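DNA repair and recombination protein RadB (Thermococcus kodakarensis, PDB 2CVH) probably takes part in DNA repair and homologous recombination as a RecA-like, DNA-binding protein with very weak ATPase activity and no strand-exchange activity of its own. Local coordinates at residues A37-T40 with G41-G45; E74-L77 with S78-I81; K99-D103 with S104-L108; L127-E130 with L131-L135. One frame throughout, in Å; residues are numbered along the deposited sequence.

Contact 1. Residues A37-T40 with G41-G45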
ATOM      1  N   ALA A  37      -3.592  -2.220  -4.026  1.00 11.88           N
ATOM      2  CA  ALA A  37      -4.116  -1.011  -3.401  1.00 17.76           C
ATOM      3  C   ALA A  37      -5.429  -0.598  -4.071  1.00 17.74           C
ATOM      4  O   ALA A  37      -6.443  -0.390  -3.382  1.00 17.20           O
ATOM      5  CB  ALA A  37      -3.086   0.118  -3.509  1.00 16.12           C
ATOM      6  N   LEU A  38      -5.411  -0.542  -5.407  1.00 17.36           N
ATOM      7  CA  LEU A  38      -6.582  -0.172  -6.211  1.00 16.00           C
ATOM      8  C   LEU A  38      -7.774  -1.083  -5.938  1.00 15.69           C
ATOM      9  O   LEU A  38      -8.897  -0.613  -5.752  1.00 14.15           O
ATOM     10  CB  LEU A  38      -6.259  -0.226  -7.720  1.00 21.83           C
ATOM     11  CG  LEU A  38      -5.737   0.940  -8.582  1.00 23.26           C
ATOM     12  CD1 LEU A  38      -5.632   0.513 -10.066  1.00 17.17           C
ATOM     13  CD2 LEU A  38      -6.675   2.118  -8.496  1.00 27.96           C
ATOM     14  N   GLN A  39      -7.519  -2.389  -5.903  1.00 11.96           N
ATOM     15  CA  GLN A  39      -8.554  -3.365  -5.671  1.00  9.75           C
ATOM     16  C   GLN A  39      -9.132  -3.321  -4.276  1.00 14.28           C
ATOM     17  O   GLN A  39     -10.345  -3.483  -4.100  1.00 16.89           O
ATOM     18  CB  GLN A  39      -8.028  -4.761  -5.981  1.00 10.99           C
ATOM     19  CG  GLN A  39      -9.039  -5.880  -5.772  1.00  9.26           C
ATOM     20  CD  GLN A  39      -8.738  -7.096  -6.644  1.00 16.59           C
ATOM     21  OE1 GLN A  39      -8.759  -8.244  -6.185  1.00 17.13           O
ATOM     22  NE2 GLN A  39      -8.490  -6.844  -7.921  1.00 11.29           N
ATOM     23  N   THR A  40      -8.274  -3.153  -3.277  1.00 16.99           N
ATOM     24  CA  THR A  40      -8.757  -3.075  -1.904  1.00 17.50           C
ATOM     25  C   THR A  40      -9.648  -1.821  -1.791  1.00 14.49           C
ATOM     26  O   THR A  40     -10.773  -1.902  -1.320  1.00 13.10           O
ATOM     27  CB  THR A  40      -7.584  -3.013  -0.908  1.00 17.97           C
ATOM     28  OG1 THR A  40      -6.750  -4.156  -1.116  1.00 18.73           O
ATOM     29  CG2 THR A  40      -8.090  -3.021   0.541  1.00 16.00           C
ATOM     30  N   GLY A  41      -9.154  -0.692  -2.299  1.00 15.98           N
ATOM     31  CA  GLY A  41      -9.923   0.543  -2.276  1.00 20.30           C
ATOM     32  C   GLY A  41     -11.239   0.399  -3.027  1.00 20.10           C
ATOM     33  O   GLY A  41     -12.315   0.687  -2.506  1.00 17.91           O
ATOM     34  N   LEU A  42     -11.159  -0.126  -4.239  1.00 19.95           N
ATOM     35  CA  LEU A  42     -12.338  -0.327  -5.064  1.00 18.66           C
ATOM     36  C   LEU A  42     -13.450  -1.135  -4.369  1.00 22.29           C
ATOM     37  O   LEU A  42     -14.609  -0.717  -4.331  1.00 25.55           O
ATOM     38  CB  LEU A  42     -11.906  -0.972  -6.391  1.00 21.53           C
ATOM     39  CG  LEU A  42     -12.831  -1.250  -7.587  1.00 24.40           C
ATOM     40  CD1 LEU A  42     -13.242  -2.688  -7.597  1.00 20.70           C
ATOM     41  CD2 LEU A  42     -14.036  -0.291  -7.622  1.00 24.01           C
ATOM     42  N   LEU A  43     -13.095  -2.257  -3.760  1.00 23.88           N
ATOM     43  CA  LEU A  43     -14.078  -3.111  -3.101  1.00 19.63           C
ATOM     44  C   LEU A  43     -14.540  -2.642  -1.712  1.00 20.30           C
ATOM     45  O   LEU A  43     -15.532  -3.159  -1.195  1.00 21.53           O
ATOM     46  CB  LEU A  43     -13.541  -4.550  -3.040  1.00 22.36           C
ATOM     47  CG  LEU A  43     -13.063  -5.114  -4.385  1.00 21.51           C
ATOM     48  CD1 LEU A  43     -12.497  -6.490  -4.182  1.00 21.65           C
ATOM     49  CD2 LEU A  43     -14.230  -5.184  -5.377  1.00 24.13           C
ATOM     50  N   SER A  44     -13.830  -1.693  -1.095  1.00 21.53           N
ATOM     51  CA  SER A  44     -14.241  -1.177   0.217  1.00 26.46           C
ATOM     52  C   SER A  44     -15.592  -0.446   0.104  1.00 32.74           C
ATOM     53  O   SER A  44     -16.423  -0.521   1.012  1.00 37.96           O
ATOM     54  CB  SER A  44     -13.179  -0.250   0.828  1.00 21.29           C
ATOM     55  OG  SER A  44     -13.062   0.983   0.149  1.00 17.48           O
ATOM     56  N   GLY A  45     -15.817   0.238  -1.018  1.00 33.34           N
ATOM     57  CA  GLY A  45     -17.077   0.932  -1.223  1.00 31.77           C
ATOM     58  C   GLY A  45     -17.181   2.338  -0.663  1.00 29.39           C
ATOM     59  O   GLY A  45     -18.212   3.000  -0.826  1.00 31.72           O
TER
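Residues 37-40 and 41-45 are successive turns at the C-terminal end of helix 33-44, where Gly-41 N donates almost straight to Ala-37 O at 2.9 Å (170°) and Leu-42 N and Leu-43 N repeat the i to i+4 bond to Leu-38 O and Gln-39 O. The series frays at its end: Ser-44 N makes a weak bond of 3.1 Å to Thr-40 O. The Ser-44 hydroxyl folds back, its OG set between the backbone N and the carbonyl carbon (chi1 70°), and donates 2.8 Å to Gly-41 O in the carbonyl plane, on a lone pair. Gln-39 and Leu-43 run side by side, CG of Gln-39 lying 3.9 Å from CD1 of Leu-43. Thr-40 OG1 hydrogen-bonds back to Leu-36 O, while its CG2 methyl packs against Leu-108 of strand 106-112. Gly-45 then leaves the helix with positive phi (86°), a conformation suited to glycine. The helix follows the predicted ATP-binding P-loop of this RecA-like domain, and Leu-38 lies close to Thr-34. Gly-41 O thus takes two bonds from one residue, Ser-44 N and OG, which secures the last turn from within just before the chain swings away.

Contact 2. Residues E74-L77 with S78-I81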
ATOM      1  N   GLU A  74     -17.675   5.051 -12.834  1.00 27.59           N
ATOM      2  CA  GLU A  74     -17.726   6.476 -12.526  1.00 27.89           C
ATOM      3  C   GLU A  74     -17.779   6.698 -11.019  1.00 24.55           C
ATOM      4  O   GLU A  74     -17.068   7.536 -10.481  1.00 24.48           O
ATOM      5  CB  GLU A  74     -18.923   7.140 -13.217  1.00 31.14           C
ATOM      6  CG  GLU A  74     -18.887   7.112 -14.736  1.00 29.20           C
ATOM      7  CD  GLU A  74     -18.018   8.198 -15.341  1.00 33.35           C
ATOM      8  OE1 GLU A  74     -17.181   8.789 -14.630  1.00 34.78           O
ATOM      9  OE2 GLU A  74     -18.173   8.463 -16.554  1.00 38.56           O
ATOM     10  N   GLU A  75     -18.617   5.937 -10.336  1.00 26.40           N
ATOM     11  CA  GLU A  75     -18.703   6.063  -8.887  1.00 32.25           C
ATOM     12  C   GLU A  75     -17.400   5.561  -8.248  1.00 29.30           C
ATOM     13  O   GLU A  75     -16.811   6.235  -7.404  1.00 27.96           O
ATOM     14  CB  GLU A  75     -19.904   5.278  -8.375  1.00 36.93           C
ATOM     15  CG  GLU A  75     -21.176   5.707  -9.073  1.00 47.28           C
ATOM     16  CD  GLU A  75     -22.396   4.988  -8.567  1.00 52.55           C
ATOM     17  OE1 GLU A  75     -22.315   3.753  -8.363  1.00 55.77           O
ATOM     18  OE2 GLU A  75     -23.440   5.665  -8.391  1.00 55.03           O
ATOM     19  N   ALA A  76     -16.905   4.431  -8.748  1.00 27.54           N
ATOM     20  CA  ALA A  76     -15.678   3.823  -8.253  1.00 20.97           C
ATOM     21  C   ALA A  76     -14.559   4.829  -8.355  1.00 19.53           C
ATOM     22  O   ALA A  76     -13.927   5.177  -7.350  1.00 26.78           O
ATOM     23  CB  ALA A  76     -15.351   2.589  -9.074  1.00 21.59           C
ATOM     24  N   LEU A  77     -14.359   5.362  -9.557  1.00 15.86           N
ATOM     25  CA  LEU A  77     -13.309   6.336  -9.784  1.00 15.08           C
ATOM     26  C   LEU A  77     -13.509   7.566  -8.921  1.00 19.44           C
ATOM     27  O   LEU A  77     -12.537   8.178  -8.470  1.00 20.59           O
ATOM     28  CB  LEU A  77     -13.227   6.714 -11.270  1.00 14.11           C
ATOM     29  CG  LEU A  77     -12.083   7.647 -11.695  1.00 17.00           C
ATOM     30  CD1 LEU A  77     -10.748   7.206 -11.092  1.00 16.85           C
ATOM     31  CD2 LEU A  77     -11.983   7.675 -13.234  1.00 19.08           C
ATOM     32  N   SER A  78     -14.766   7.940  -8.691  1.00 22.50           N
ATOM     33  CA  SER A  78     -15.050   9.120  -7.875  1.00 25.76           C
ATOM     34  C   SER A  78     -14.662   8.922  -6.412  1.00 26.39           C
ATOM     35  O   SER A  78     -14.377   9.897  -5.716  1.00 26.28           O
ATOM     36  CB  SER A  78     -16.527   9.490  -7.943  1.00 22.53           C
ATOM     37  OG  SER A  78     -16.870   9.871  -9.256  1.00 35.30           O
ATOM     38  N   ARG A  79     -14.657   7.675  -5.935  1.00 23.69           N
ATOM     39  CA  ARG A  79     -14.312   7.434  -4.545  1.00 19.65           C
ATOM     40  C   ARG A  79     -12.837   7.626  -4.248  1.00 16.73           C
ATOM     41  O   ARG A  79     -12.454   7.756  -3.097  1.00 21.07           O
ATOM     42  CB  ARG A  79     -14.799   6.069  -4.089  1.00 17.89           C
ATOM     43  CG  ARG A  79     -16.274   6.076  -3.739  1.00 15.79           C
ATOM     44  CD  ARG A  79     -16.771   4.739  -3.244  1.00 17.48           C
ATOM     45  NE  ARG A  79     -16.815   3.701  -4.274  1.00 25.72           N
ATOM     46  CZ  ARG A  79     -15.891   2.749  -4.448  1.00 32.74           C
ATOM     47  NH1 ARG A  79     -14.801   2.680  -3.665  1.00 31.32           N
ATOM     48  NH2 ARG A  79     -16.082   1.821  -5.384  1.00 35.40           N
ATOM     49  N   PHE A  80     -12.026   7.744  -5.288  1.00 15.44           N
ATOM     50  CA  PHE A  80     -10.599   7.900  -5.109  1.00 17.11           C
ATOM     51  C   PHE A  80     -10.216   9.348  -5.022  1.00 19.65           C
ATOM     52  O   PHE A  80     -10.181  10.059  -6.029  1.00 14.89           O
ATOM     53  CB  PHE A  80      -9.817   7.188  -6.230  1.00 19.45           C
ATOM     54  CG  PHE A  80      -9.627   5.691  -5.990  1.00 19.42           C
ATOM     55  CD1 PHE A  80     -10.677   4.793  -6.169  1.00 19.38           C
ATOM     56  CD2 PHE A  80      -8.409   5.194  -5.555  1.00 16.87           C
ATOM     57  CE1 PHE A  80     -10.512   3.427  -5.907  1.00 17.64           C
ATOM     58  CE2 PHE A  80      -8.242   3.835  -5.299  1.00 15.05           C
ATOM     59  CZ  PHE A  80      -9.293   2.958  -5.474  1.00 14.01           C
ATOM     60  N   ILE A  81      -9.939   9.784  -3.797  1.00 21.95           N
ATOM     61  CA  ILE A  81      -9.534  11.153  -3.522  1.00 19.33           C
ATOM     62  C   ILE A  81      -8.009  11.213  -3.701  1.00 24.18           C
ATOM     63  O   ILE A  81      -7.257  10.788  -2.820  1.00 28.36           O
ATOM     64  CB  ILE A  81      -9.912  11.549  -2.093  1.00 17.22           C
ATOM     65  CG1 ILE A  81     -11.371  11.203  -1.817  1.00 14.43           C
ATOM     66  CG2 ILE A  81      -9.619  13.020  -1.870  1.00 16.47           C
ATOM     67  CD1 ILE A  81     -12.337  11.639  -2.894  1.00 19.86           C
TER
HETATM   68  O   HOH W   1     -11.844  10.757  -8.320  1.00 56.24           O
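Ser-78 N and Arg-79 N reach back to Glu-74 O and Glu-75 O as the last turn of helix 73-79 closes, and at Phe-80 the backbone opens into strand 80-83. Arg-79 N also hydrogen-bonds to Ala-76 O at 3.0 Å, and Phe-80 N bonds to Leu-77 O at 3.3 Å from above the carbonyl plane, so the helix tightens to i to i+3 spacing as it ends. Ser-78 OG, anti to its carbonyl carbon (chi1 -64°), donates 2.6 Å to Glu-74 O; that oxygen is gripped by OG and N of Ser-78 from opposite faces of its plane. The chain of Arg-79 bends at chi3 (-69°) and lays its guanidinium back over Ala-76, with NH2 3.8 Å from Ala-76 CB and Ala-76 O above one face. Its NH2 donates to Leu-42 O of helix 33-44, with weak bonds from NH1 to Gly-41 O and Lys-46 O. Replacing Arg-79 by alanine is likely to leave Leu-42 O without this donor and to open a gap beside Ala-76. The Phe-80 ring turns its edge to Ala-76 O, 3.5 Å from CD1, and meets Phe-57 beyond. A water donates 2.7 Å to Leu-77 O and also to Phe-80 O, bridging helix end and strand start. Such a junction belongs to the alpha/beta layering of the RecA-like domain: Arg-79 carries its charge to backbone carbonyls near the C-terminal end of helix 33-44, where the helix dipole would probably favour it.

Contact 3. Residues K99-D103 with S104-L108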
ATOM      1  N   LYS A  99      -4.850  14.751   7.849  1.00 46.56           N
ATOM      2  CA  LYS A  99      -5.363  14.717   9.209  1.00 52.18           C
ATOM      3  C   LYS A  99      -6.810  15.199   9.240  1.00 55.23           C
ATOM      4  O   LYS A  99      -7.667  14.547   9.846  1.00 55.76           O
ATOM      5  CB  LYS A  99      -4.485  15.567  10.126  1.00 54.22           C
ATOM      6  CG  LYS A  99      -4.332  15.010  11.539  1.00 58.15           C
ATOM      7  CD  LYS A  99      -3.241  15.749  12.340  1.00 60.20           C
ATOM      8  CE  LYS A  99      -1.853  15.576  11.727  1.00 59.27           C
ATOM      9  NZ  LYS A  99      -0.829  16.433  12.375  1.00 59.46           N
ATOM     10  N   LYS A 100      -7.099  16.284   8.521  1.00 56.76           N
ATOM     11  CA  LYS A 100      -8.455  16.816   8.497  1.00 59.91           C
ATOM     12  C   LYS A 100      -9.301  16.433   7.272  1.00 57.37           C
ATOM     13  O   LYS A 100     -10.532  16.539   7.310  1.00 55.62           O
ATOM     14  CB  LYS A 100      -8.436  18.332   8.698  1.00 67.91           C
ATOM     15  CG  LYS A 100      -9.774  18.931   9.198  1.00 76.34           C
ATOM     16  CD  LYS A 100     -10.163  18.472  10.624  1.00 78.14           C
ATOM     17  CE  LYS A 100     -11.021  17.206  10.623  1.00 80.14           C
ATOM     18  NZ  LYS A 100     -11.357  16.753  12.005  1.00 81.76           N
ATOM     19  N   THR A 101      -8.649  16.019   6.186  1.00 52.75           N
ATOM     20  CA  THR A 101      -9.360  15.594   4.980  1.00 48.42           C
ATOM     21  C   THR A 101     -10.049  14.249   5.233  1.00 48.44           C
ATOM     22  O   THR A 101     -11.190  14.016   4.817  1.00 48.64           O
ATOM     23  CB  THR A 101      -8.385  15.383   3.806  1.00 51.20           C
ATOM     24  OG1 THR A 101      -7.536  16.532   3.668  1.00 54.58           O
ATOM     25  CG2 THR A 101      -9.150  15.127   2.492  1.00 49.22           C
ATOM     26  N   VAL A 102      -9.335  13.350   5.899  1.00 45.50           N
ATOM     27  CA  VAL A 102      -9.864  12.030   6.195  1.00 39.79           C
ATOM     28  C   VAL A 102     -10.928  12.089   7.274  1.00 37.89           C
ATOM     29  O   VAL A 102     -10.655  12.508   8.393  1.00 41.86           O
ATOM     30  CB  VAL A 102      -8.735  11.065   6.658  1.00 38.38           C
ATOM     31  CG1 VAL A 102      -9.311   9.673   6.949  1.00 33.92           C
ATOM     32  CG2 VAL A 102      -7.630  10.989   5.604  1.00 37.81           C
ATOM     33  N   ASP A 103     -12.127  11.627   6.948  1.00 35.97           N
ATOM     34  CA  ASP A 103     -13.232  11.601   7.902  1.00 35.08           C
ATOM     35  C   ASP A 103     -13.836  10.215   7.901  1.00 32.74           C
ATOM     36  O   ASP A 103     -13.317   9.316   7.249  1.00 37.15           O
ATOM     37  CB  ASP A 103     -14.304  12.622   7.515  1.00 40.42           C
ATOM     38  CG  ASP A 103     -14.580  12.644   6.018  1.00 45.17           C
ATOM     39  OD1 ASP A 103     -14.392  13.712   5.396  1.00 50.98           O
ATOM     40  OD2 ASP A 103     -14.977  11.599   5.461  1.00 46.10           O
ATOM     41  N   SER A 104     -14.969  10.058   8.564  1.00 27.60           N
ATOM     42  CA  SER A 104     -15.650   8.777   8.634  1.00 29.84           C
ATOM     43  C   SER A 104     -16.178   8.234   7.296  1.00 28.13           C
ATOM     44  O   SER A 104     -16.736   7.138   7.243  1.00 28.84           O
ATOM     45  CB  SER A 104     -16.781   8.859   9.658  1.00 34.11           C
ATOM     46  OG  SER A 104     -17.466  10.101   9.533  1.00 39.62           O
ATOM     47  N   ASN A 105     -16.030   9.011   6.227  1.00 31.82           N
ATOM     48  CA  ASN A 105     -16.488   8.594   4.899  1.00 34.41           C
ATOM     49  C   ASN A 105     -15.440   7.748   4.185  1.00 34.29           C
ATOM     50  O   ASN A 105     -15.736   7.094   3.181  1.00 33.79           O
ATOM     51  CB  ASN A 105     -16.823   9.798   4.024  1.00 33.14           C
ATOM     52  CG  ASN A 105     -18.258  10.263   4.182  1.00 35.55           C
ATOM     53  OD1 ASN A 105     -18.526  11.469   4.172  1.00 36.78           O
ATOM     54  ND2 ASN A 105     -19.192   9.323   4.277  1.00 31.39           N
ATOM     55  N   PHE A 106     -14.213   7.798   4.698  1.00 31.40           N
ATOM     56  CA  PHE A 106     -13.091   7.046   4.149  1.00 26.48           C
ATOM     57  C   PHE A 106     -12.973   5.618   4.695  1.00 27.23           C
ATOM     58  O   PHE A 106     -13.204   5.367   5.893  1.00 24.04           O
ATOM     59  CB  PHE A 106     -11.796   7.806   4.419  1.00 23.23           C
ATOM     60  CG  PHE A 106     -11.647   9.025   3.597  1.00 25.18           C
ATOM     61  CD1 PHE A 106     -12.516  10.101   3.765  1.00 30.08           C
ATOM     62  CD2 PHE A 106     -10.656   9.105   2.634  1.00 25.94           C
ATOM     63  CE1 PHE A 106     -12.396  11.259   2.983  1.00 31.17           C
ATOM     64  CE2 PHE A 106     -10.522  10.248   1.845  1.00 30.88           C
ATOM     65  CZ  PHE A 106     -11.397  11.333   2.019  1.00 29.41           C
ATOM     66  N   ALA A 107     -12.615   4.687   3.809  1.00 26.23           N
ATOM     67  CA  ALA A 107     -12.426   3.291   4.200  1.00 21.17           C
ATOM     68  C   ALA A 107     -10.952   2.924   4.187  1.00 15.66           C
ATOM     69  O   ALA A 107     -10.538   2.025   4.918  1.00 14.02           O
ATOM     70  CB  ALA A 107     -13.186   2.354   3.280  1.00 17.47           C
ATOM     71  N   LEU A 108     -10.145   3.728   3.502  1.00 18.38           N
ATOM     72  CA  LEU A 108      -8.733   3.423   3.336  1.00 14.55           C
ATOM     73  C   LEU A 108      -7.896   4.618   2.935  1.00 16.12           C
ATOM     74  O   LEU A 108      -8.385   5.541   2.288  1.00 18.81           O
ATOM     75  CB  LEU A 108      -8.619   2.381   2.196  1.00 20.89           C
ATOM     76  CG  LEU A 108      -7.297   1.737   1.756  1.00 18.89           C
ATOM     77  CD1 LEU A 108      -6.879   0.742   2.844  1.00 12.85           C
ATOM     78  CD2 LEU A 108      -7.471   1.016   0.401  1.00  9.86           C
TER
HETATM   79  O   HOH W   2     -12.555   6.803   8.157  1.00 24.87           O
HETATM   80  O   HOH W   3     -16.411  12.947   3.240  1.00 39.14           O
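Asp-103 and Phe-106 close a type I beta turn, a local contact that carries the chain from the end of helix 90-101 into strand 106-112. Phe-106 N donates to Asp-103 O at 3.1 Å with a nearly straight N-H (166°), and a water donating to the O atoms of both residues bridges them. The Asp-103 carboxylate curls over the turn because CG sits between the backbone N and the carbonyl carbon (chi1 42°). There OD2 accepts Asn-105 N at 2.9 Å through its anti lone pair, as in an Asx turn. This is the alpha-to-beta connection of a RecA-like P-loop domain, leading into an inner strand of the mixed sheet, where Asn-105 and Ala-107 make backbone bonds with Lys-47. With an alanine in place of Asp-103, Asn-105 N would probably lose its side-chain acceptor and the turn be less firmly held. The Phe-106 ring lies beneath Val-102, whose CA stands 4.2 Å from its centroid, 15° off the normal, in a CH-pi contact; CG1 of Val-102 packs against Phe-106 CB at 4.0 Å. Asp-103 OD2 meets the same ring at its edge, 3.3 Å from CD1. Just before the turn, Val-102 also packs on Ile-141 and His-145 of helix 128-145.

Contact 4. Residues L127-E130 with L131-L135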
ATOM      1  N   LEU A 127      17.022  13.425   7.194  1.00 99.21           N
ATOM      2  CA  LEU A 127      15.680  13.116   6.687  1.00 96.81           C
ATOM      3  C   LEU A 127      14.895  11.988   7.358  1.00 93.40           C
ATOM      4  O   LEU A 127      13.665  12.035   7.410  1.00 92.49           O
ATOM      5  CB  LEU A 127      15.747  12.830   5.184  1.00 99.08           C
ATOM      6  CG  LEU A 127      16.827  11.842   4.724  1.00 99.36           C
ATOM      7  CD1 LEU A 127      16.382  11.083   3.487  1.00 99.50           C
ATOM      8  CD2 LEU A 127      18.116  12.599   4.466  1.00 99.34           C
ATOM      9  N   ILE A 128      15.599  10.971   7.845  1.00 88.28           N
ATOM     10  CA  ILE A 128      14.964   9.828   8.492  1.00 84.71           C
ATOM     11  C   ILE A 128      13.889  10.191   9.536  1.00 81.30           C
ATOM     12  O   ILE A 128      12.914   9.457   9.713  1.00 80.37           O
ATOM     13  CB  ILE A 128      16.030   8.888   9.100  1.00 85.02           C
ATOM     14  CG1 ILE A 128      15.428   7.506   9.360  1.00 85.45           C
ATOM     15  CG2 ILE A 128      16.602   9.491  10.377  1.00 86.62           C
ATOM     16  CD1 ILE A 128      16.454   6.420   9.591  1.00 85.21           C
ATOM     17  N   ALA A 129      14.047  11.329  10.198  1.00 78.26           N
ATOM     18  CA  ALA A 129      13.070  11.771  11.193  1.00 77.70           C
ATOM     19  C   ALA A 129      11.810  12.337  10.513  1.00 76.12           C
ATOM     20  O   ALA A 129      10.705  12.294  11.065  1.00 74.50           O
ATOM     21  CB  ALA A 129      13.694  12.811  12.112  1.00 78.76           C
ATOM     22  N   GLU A 130      11.990  12.886   9.319  1.00 73.77           N
ATOM     23  CA  GLU A 130      10.883  13.440   8.546  1.00 71.73           C
ATOM     24  C   GLU A 130       9.980  12.291   8.101  1.00 67.43           C
ATOM     25  O   GLU A 130       8.758  12.444   8.000  1.00 62.80           O
ATOM     26  CB  GLU A 130      11.424  14.201   7.331  1.00 74.08           C
ATOM     27  CG  GLU A 130      11.187  15.702   7.391  1.00 73.98           C
ATOM     28  CD  GLU A 130       9.719  16.073   7.259  1.00 74.69           C
ATOM     29  OE1 GLU A 130       9.331  17.127   7.803  1.00 74.40           O
ATOM     30  OE2 GLU A 130       8.959  15.317   6.612  1.00 73.92           O
ATOM     31  N   LEU A 131      10.600  11.149   7.813  1.00 63.62           N
ATOM     32  CA  LEU A 131       9.871   9.958   7.419  1.00 59.73           C
ATOM     33  C   LEU A 131       9.056   9.531   8.636  1.00 57.25           C
ATOM     34  O   LEU A 131       7.856   9.279   8.533  1.00 55.63           O
ATOM     35  CB  LEU A 131      10.840   8.846   7.009  1.00 61.18           C
ATOM     36  CG  LEU A 131      10.230   7.471   6.715  1.00 62.62           C
ATOM     37  CD1 LEU A 131       9.187   7.583   5.609  1.00 62.33           C
ATOM     38  CD2 LEU A 131      11.330   6.478   6.338  1.00 63.19           C
ATOM     39  N   SER A 132       9.706   9.520   9.796  1.00 55.01           N
ATOM     40  CA  SER A 132       9.058   9.152  11.054  1.00 53.31           C
ATOM     41  C   SER A 132       7.897  10.100  11.371  1.00 48.41           C
ATOM     42  O   SER A 132       6.913   9.702  11.995  1.00 47.11           O
ATOM     43  CB  SER A 132      10.084   9.161  12.191  1.00 56.19           C
ATOM     44  OG  SER A 132      11.145   8.265  11.911  1.00 58.51           O
ATOM     45  N   ARG A 133       8.033  11.353  10.948  1.00 47.40           N
ATOM     46  CA  ARG A 133       6.994  12.368  11.124  1.00 50.90           C
ATOM     47  C   ARG A 133       5.745  11.874  10.391  1.00 45.36           C
ATOM     48  O   ARG A 133       4.660  11.761  10.965  1.00 43.82           O
ATOM     49  CB  ARG A 133       7.436  13.681  10.458  1.00 61.73           C
ATOM     50  CG  ARG A 133       7.196  14.950  11.274  1.00 69.58           C
ATOM     51  CD  ARG A 133       8.318  15.157  12.292  1.00 73.89           C
ATOM     52  NE  ARG A 133       9.590  15.512  11.658  1.00 75.77           N
ATOM     53  CZ  ARG A 133      10.745  15.622  12.307  1.00 76.99           C
ATOM     54  NH1 ARG A 133      10.804  15.400  13.615  1.00 75.63           N
ATOM     55  NH2 ARG A 133      11.837  15.994  11.655  1.00 77.91           N
ATOM     56  N   GLN A 134       5.937  11.573   9.111  1.00 42.21           N
ATOM     57  CA  GLN A 134       4.886  11.085   8.228  1.00 37.80           C
ATOM     58  C   GLN A 134       4.253   9.785   8.704  1.00 29.93           C
ATOM     59  O   GLN A 134       3.037   9.683   8.815  1.00 22.50           O
ATOM     60  CB  GLN A 134       5.458  10.918   6.820  1.00 41.51           C
ATOM     61  CG  GLN A 134       5.878  12.248   6.216  1.00 47.92           C
ATOM     62  CD  GLN A 134       6.647  12.124   4.918  1.00 50.87           C
ATOM     63  OE1 GLN A 134       6.118  11.656   3.908  1.00 50.36           O
ATOM     64  NE2 GLN A 134       7.903  12.563   4.933  1.00 51.91           N
ATOM     65  N   LEU A 135       5.085   8.796   9.001  1.00 29.21           N
ATOM     66  CA  LEU A 135       4.589   7.511   9.456  1.00 29.50           C
ATOM     67  C   LEU A 135       3.751   7.697  10.706  1.00 32.41           C
ATOM     68  O   LEU A 135       2.650   7.153  10.810  1.00 35.52           O
ATOM     69  CB  LEU A 135       5.747   6.531   9.676  1.00 27.50           C
ATOM     70  CG  LEU A 135       6.440   6.045   8.388  1.00 31.42           C
ATOM     71  CD1 LEU A 135       7.616   5.141   8.730  1.00 33.35           C
ATOM     72  CD2 LEU A 135       5.455   5.296   7.473  1.00 27.75           C
TER
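Leu-131 N donates to Leu-127 O at 3.2 Å, and the backbone bonds continue from Ser-132 N to Ile-128 O, Arg-133 N to Ala-129 O and Gln-134 N to Glu-130 O, making the first turns of helix 128-145; Leu-127 stands at the N-cap position. Two side chains add to these carbonyls. Ser-132 OG donates 3.1 Å to Ile-128 O, reaching the oxygen from the face opposite to Ser-132 N. Gln-134 does the same two residues further on: with CG anti to its carbonyl carbon (chi1 -65°), the extended chain brings NE2 to Glu-130 O at 3.2 Å from above the carbonyl plane, across from the backbone donor, and NE2 makes a weak bond of 3.4 Å to Glu-130 OE2. The helix belongs to the beta-alpha-beta unit of strand 106-112, helix 128-145 and strand 149-153, a unit of the P-loop NTPase fold. Among the charged groups, Glu-130 and Arg-133 cross at about a right angle, OE1 standing 4.2 Å from NE, beyond a salt bridge; Glu-130 OE2 also makes a weak, long ion pair with Arg-92 of helix 90-101. The remaining contacts are van der Waals: Arg-133, bent at chi2 and chi3, lays one guanidinium face over Ala-129 O, offset toward the rim, and NH2 touches Ala-129 CB at 3.7 Å. Leu-131 packs on Leu-172 of helix 170-174.

Along the chain contacts 1 to 4 follow in series, all within the RecA-like domain. Contacts 1 and 2 have centres about 10 Å apart and touch through the Arg-79 side chain, joining helix 73-79 to helix 33-44. Contact 3 lies about 14 Å from contact 2 and 15 Å from contact 1, centre to centre, and touches both: Phe-106 packs on Ile-81, and Leu-108 and Ala-107 pack on helix 33-44. The first three thus join the helix after the predicted ATP-binding loop to one end of the mixed sheet, near strands 80-83, 47-52 and 106-112. Contact 4, on helix 128-145, touches none of them and lies away from that site; its centre is about 27 Å from that of contact 1, across the chain's centre.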